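PDB 3RPZ: ADP/ATP-dependent NAD(P)H-hydrate dehydratase from Bacillus subtilis, which catalyses the ADP- or ATP-dependent dehydration of NAD(P)H hydrates, probably restoring damaged nicotinamide cofactors to their usable reduced form. Local coordinates for residues 173-178 and 192-197. Sequence-based numbering, arbitrary orientation.
Sequences EYAKEW and QTVIAF
Helix 171-182 lies over one face of the central mixed sheet, and Ala175 and Lys176 meet Val194 and Ala196 where it covers strand 194-196. The axes of the two short segments run nearly alongside each other, crossing at -22° and approaching to 8.0 Å. Such closeness suits alanine on both sides: the CB of Ala175 rests 3.8 Å from CG1 of Val194 and 4.1 Å from CB of Ala196. Val194 presents CG1 because that methyl stands anti to the backbone N (chi1 -175°), while its beta-branched shape fits the extended chain of a strand. With no bulk beyond its methyl, Ala196 comes right up to the helix backbone, its CB 3.7 Å from Ala175 O, and the nearest CA pair, Lys176 with Ala196, is 5.3 Å apart. Lys176 sits at the border of the apolar patch; its CG reaches CB of Ala196 at 4.3 Å, and the long aliphatic chain lets the amine lie farther off. No direct hydrogen bond joins the segments, but one water donates both to Lys176 O and to Phe197 O, linking the two backbones just past the apolar contact. Cys202 of the neighbouring strand extends the same layer, touching Lys176, Val194 and Ala196. On the other face of the sheet, Ile195 and Thr193 pack against helix 235-256, and Thr193 also touches the bound AMP. Helices sandwiching a largely parallel sheet, here with an antiparallel strand near its edge, are characteristic of the ribokinase-like alpha/beta fold of NAD(P)H-hydrate dehydratases.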
ATOM      1  N   GLU A 173      -8.773   5.685  41.399  1.00 20.33           N
ATOM      2  CA  GLU A 173      -9.589   5.114  42.458  1.00 21.69           C
ATOM      3  C   GLU A 173     -10.617   4.150  41.873  1.00 20.42           C
ATOM      4  O   GLU A 173     -10.743   3.024  42.326  1.00 20.08           O
ATOM      5  CB  GLU A 173     -10.282   6.244  43.235  1.00 22.99           C
ATOM      6  CG  GLU A 173      -9.279   7.170  43.955  1.00 30.23           C
ATOM      7  CD  GLU A 173      -8.793   8.462  43.189  1.00 35.86           C
ATOM      8  OE1 GLU A 173      -8.648   9.469  43.975  1.00 41.28           O
ATOM      9  OE2 GLU A 173      -8.528   8.546  41.921  1.00 29.99           O
ATOM     10  N   TYR A 174     -11.332   4.577  40.841  1.00 19.51           N
ATOM     11  CA  TYR A 174     -12.328   3.718  40.211  1.00 19.19           C
ATOM     12  C   TYR A 174     -11.684   2.550  39.519  1.00 18.70           C
ATOM     13  O   TYR A 174     -12.205   1.437  39.594  1.00 18.13           O
ATOM     14  CB  TYR A 174     -13.259   4.488  39.260  1.00 19.92           C
ATOM     15  CG  TYR A 174     -14.370   5.267  39.972  1.00 21.50           C
ATOM     16  CD1 TYR A 174     -15.411   4.611  40.589  1.00 24.73           C
ATOM     17  CD2 TYR A 174     -14.380   6.651  39.937  1.00 21.76           C
ATOM     18  CE1 TYR A 174     -16.413   5.309  41.232  1.00 25.17           C
ATOM     19  CE2 TYR A 174     -15.405   7.359  40.576  1.00 24.25           C
ATOM     20  CZ  TYR A 174     -16.395   6.656  41.187  1.00 25.63           C
ATOM     21  OH  TYR A 174     -17.418   7.323  41.836  1.00 29.29           O
ATOM     22  N   ALA A 175     -10.591   2.788  38.783  1.00 17.80           N
ATOM     23  CA  ALA A 175      -9.964   1.705  38.071  1.00 17.36           C
ATOM     24  C   ALA A 175      -9.477   0.622  39.036  1.00 18.05           C
ATOM     25  O   ALA A 175      -9.655  -0.558  38.806  1.00 17.24           O
ATOM     26  CB  ALA A 175      -8.805   2.210  37.195  1.00 16.98           C
ATOM     27  N   LYS A 176      -8.864   1.035  40.143  1.00 18.58           N
ATOM     28  CA  LYS A 176      -8.380   0.093  41.153  1.00 19.08           C
ATOM     29  C   LYS A 176      -9.536  -0.643  41.788  1.00 18.69           C
ATOM     30  O   LYS A 176      -9.474  -1.874  41.965  1.00 19.41           O
ATOM     31  CB  LYS A 176      -7.576   0.820  42.223  1.00 20.34           C
ATOM     32  CG  LYS A 176      -6.257   1.278  41.794  1.00 25.55           C
ATOM     33  CD  LYS A 176      -5.468   1.963  42.915  1.00 32.88           C
ATOM     34  CE  LYS A 176      -4.870   0.955  43.854  1.00 36.50           C
ATOM     35  NZ  LYS A 176      -5.841   0.499  44.851  1.00 42.73           N
ATOM     36  N   GLU A 177     -10.602   0.070  42.116  1.00 19.18           N
ATOM     37  CA  GLU A 177     -11.743  -0.570  42.787  1.00 20.83           C
ATOM     38  C   GLU A 177     -12.342  -1.674  41.888  1.00 19.97           C
ATOM     39  O   GLU A 177     -12.678  -2.804  42.360  1.00 21.08           O
ATOM     40  CB  GLU A 177     -12.795   0.503  43.073  1.00 22.29           C
ATOM     41  CG  GLU A 177     -14.165   0.051  43.476  1.00 30.42           C
ATOM     42  CD  GLU A 177     -14.975   1.265  43.885  1.00 40.65           C
ATOM     43  OE1 GLU A 177     -14.730   1.782  45.000  1.00 46.45           O
ATOM     44  OE2 GLU A 177     -15.769   1.762  43.048  1.00 47.18           O
ATOM     45  N   TRP A 178     -12.500  -1.374  40.593  1.00 18.66           N
ATOM     46  CA  TRP A 178     -13.130  -2.292  39.699  1.00 18.62           C
ATOM     47  C   TRP A 178     -12.209  -3.406  39.252  1.00 18.09           C
ATOM     48  O   TRP A 178     -12.648  -4.522  39.012  1.00 17.75           O
ATOM     49  CB  TRP A 178     -13.806  -1.555  38.534  1.00 17.44           C
ATOM     50  CG  TRP A 178     -15.092  -1.005  38.962  1.00 17.72           C
ATOM     51  CD1 TRP A 178     -15.326   0.211  39.512  1.00 19.61           C
ATOM     52  CD2 TRP A 178     -16.349  -1.703  38.949  1.00 21.09           C
ATOM     53  NE1 TRP A 178     -16.685   0.332  39.821  1.00 21.07           N
ATOM     54  CE2 TRP A 178     -17.315  -0.829  39.476  1.00 21.93           C
ATOM     55  CE3 TRP A 178     -16.750  -2.952  38.474  1.00 24.33           C
ATOM     56  CZ2 TRP A 178     -18.663  -1.179  39.580  1.00 26.22           C
ATOM     57  CZ3 TRP A 178     -18.117  -3.310  38.606  1.00 26.23           C
ATOM     58  CH2 TRP A 178     -19.039  -2.413  39.121  1.00 27.19           C
ATOM     59  N   GLN A 192      -2.919  10.185  30.910  1.00 19.00           N
ATOM     60  CA  GLN A 192      -2.488   9.466  32.092  1.00 18.19           C
ATOM     61  C   GLN A 192      -3.290   8.205  32.269  1.00 16.54           C
ATOM     62  O   GLN A 192      -4.042   8.052  33.241  1.00 17.81           O
ATOM     63  CB  GLN A 192      -2.495  10.351  33.345  1.00 19.46           C
ATOM     64  CG  GLN A 192      -1.578  11.548  33.186  1.00 22.87           C
ATOM     65  CD  GLN A 192      -1.326  12.283  34.480  1.00 27.56           C
ATOM     66  OE1 GLN A 192      -2.154  12.296  35.384  1.00 33.45           O
ATOM     67  NE2 GLN A 192      -0.206  12.936  34.546  1.00 34.14           N
ATOM     68  N   THR A 193      -3.163   7.314  31.296  1.00 15.13           N
ATOM     69  CA  THR A 193      -3.813   6.020  31.360  1.00 14.65           C
ATOM     70  C   THR A 193      -3.482   5.351  32.693  1.00 15.27           C
ATOM     71  O   THR A 193      -2.314   5.344  33.126  1.00 16.19           O
ATOM     72  CB  THR A 193      -3.391   5.143  30.163  1.00 14.54           C
ATOM     73  OG1 THR A 193      -4.041   5.645  28.972  1.00 15.29           O
ATOM     74  CG2 THR A 193      -3.805   3.647  30.347  1.00 14.64           C
ATOM     75  N   VAL A 194      -4.481   4.748  33.301  1.00 15.48           N
ATOM     76  CA  VAL A 194      -4.304   3.985  34.546  1.00 15.40           C
ATOM     77  C   VAL A 194      -4.196   2.512  34.229  1.00 15.93           C
ATOM     78  O   VAL A 194      -5.013   1.990  33.430  1.00 15.78           O
ATOM     79  CB  VAL A 194      -5.483   4.159  35.536  1.00 15.46           C
ATOM     80  CG1 VAL A 194      -5.186   3.443  36.871  1.00 17.29           C
ATOM     81  CG2 VAL A 194      -5.767   5.613  35.786  1.00 17.26           C
ATOM     82  N   ILE A 195      -3.164   1.831  34.721  1.00 14.91           N
ATOM     83  CA  ILE A 195      -3.049   0.387  34.593  1.00 15.35           C
ATOM     84  C   ILE A 195      -3.221  -0.203  35.976  1.00 16.08           C
ATOM     85  O   ILE A 195      -2.323  -0.109  36.822  1.00 16.63           O
ATOM     86  CB  ILE A 195      -1.704  -0.048  33.979  1.00 14.91           C
ATOM     87  CG1 ILE A 195      -1.407   0.677  32.660  1.00 15.24           C
ATOM     88  CG2 ILE A 195      -1.707  -1.603  33.757  1.00 17.28           C
ATOM     89  CD1 ILE A 195      -0.659   2.011  32.779  1.00 17.57           C
ATOM     90  N   ALA A 196      -4.401  -0.762  36.242  1.00 15.80           N
ATOM     91  CA  ALA A 196      -4.772  -1.305  37.533  1.00 15.35           C
ATOM     92  C   ALA A 196      -4.829  -2.821  37.490  1.00 16.10           C
ATOM     93  O   ALA A 196      -5.514  -3.387  36.654  1.00 16.54           O
ATOM     94  CB  ALA A 196      -6.091  -0.736  37.994  1.00 16.53           C
ATOM     95  N   PHE A 197      -4.083  -3.471  38.385  1.00 16.36           N
ATOM     96  CA  PHE A 197      -3.991  -4.921  38.463  1.00 16.48           C
ATOM     97  C   PHE A 197      -4.887  -5.423  39.603  1.00 16.61           C
ATOM     98  O   PHE A 197      -5.068  -4.724  40.595  1.00 17.81           O
ATOM     99  CB  PHE A 197      -2.527  -5.346  38.658  1.00 17.14           C
ATOM    100  CG  PHE A 197      -1.669  -5.053  37.474  1.00 16.74           C
ATOM    101  CD1 PHE A 197      -1.688  -5.872  36.380  1.00 18.78           C
ATOM    102  CD2 PHE A 197      -0.930  -3.906  37.418  1.00 18.56           C
ATOM    103  CE1 PHE A 197      -0.952  -5.560  35.258  1.00 17.10           C
ATOM    104  CE2 PHE A 197      -0.196  -3.599  36.296  1.00 17.96           C
ATOM    105  CZ  PHE A 197      -0.185  -4.418  35.226  1.00 17.51           C
TER
HETATM  106  O   HOH W   1      -6.922  -3.062  42.294  1.00 28.89           O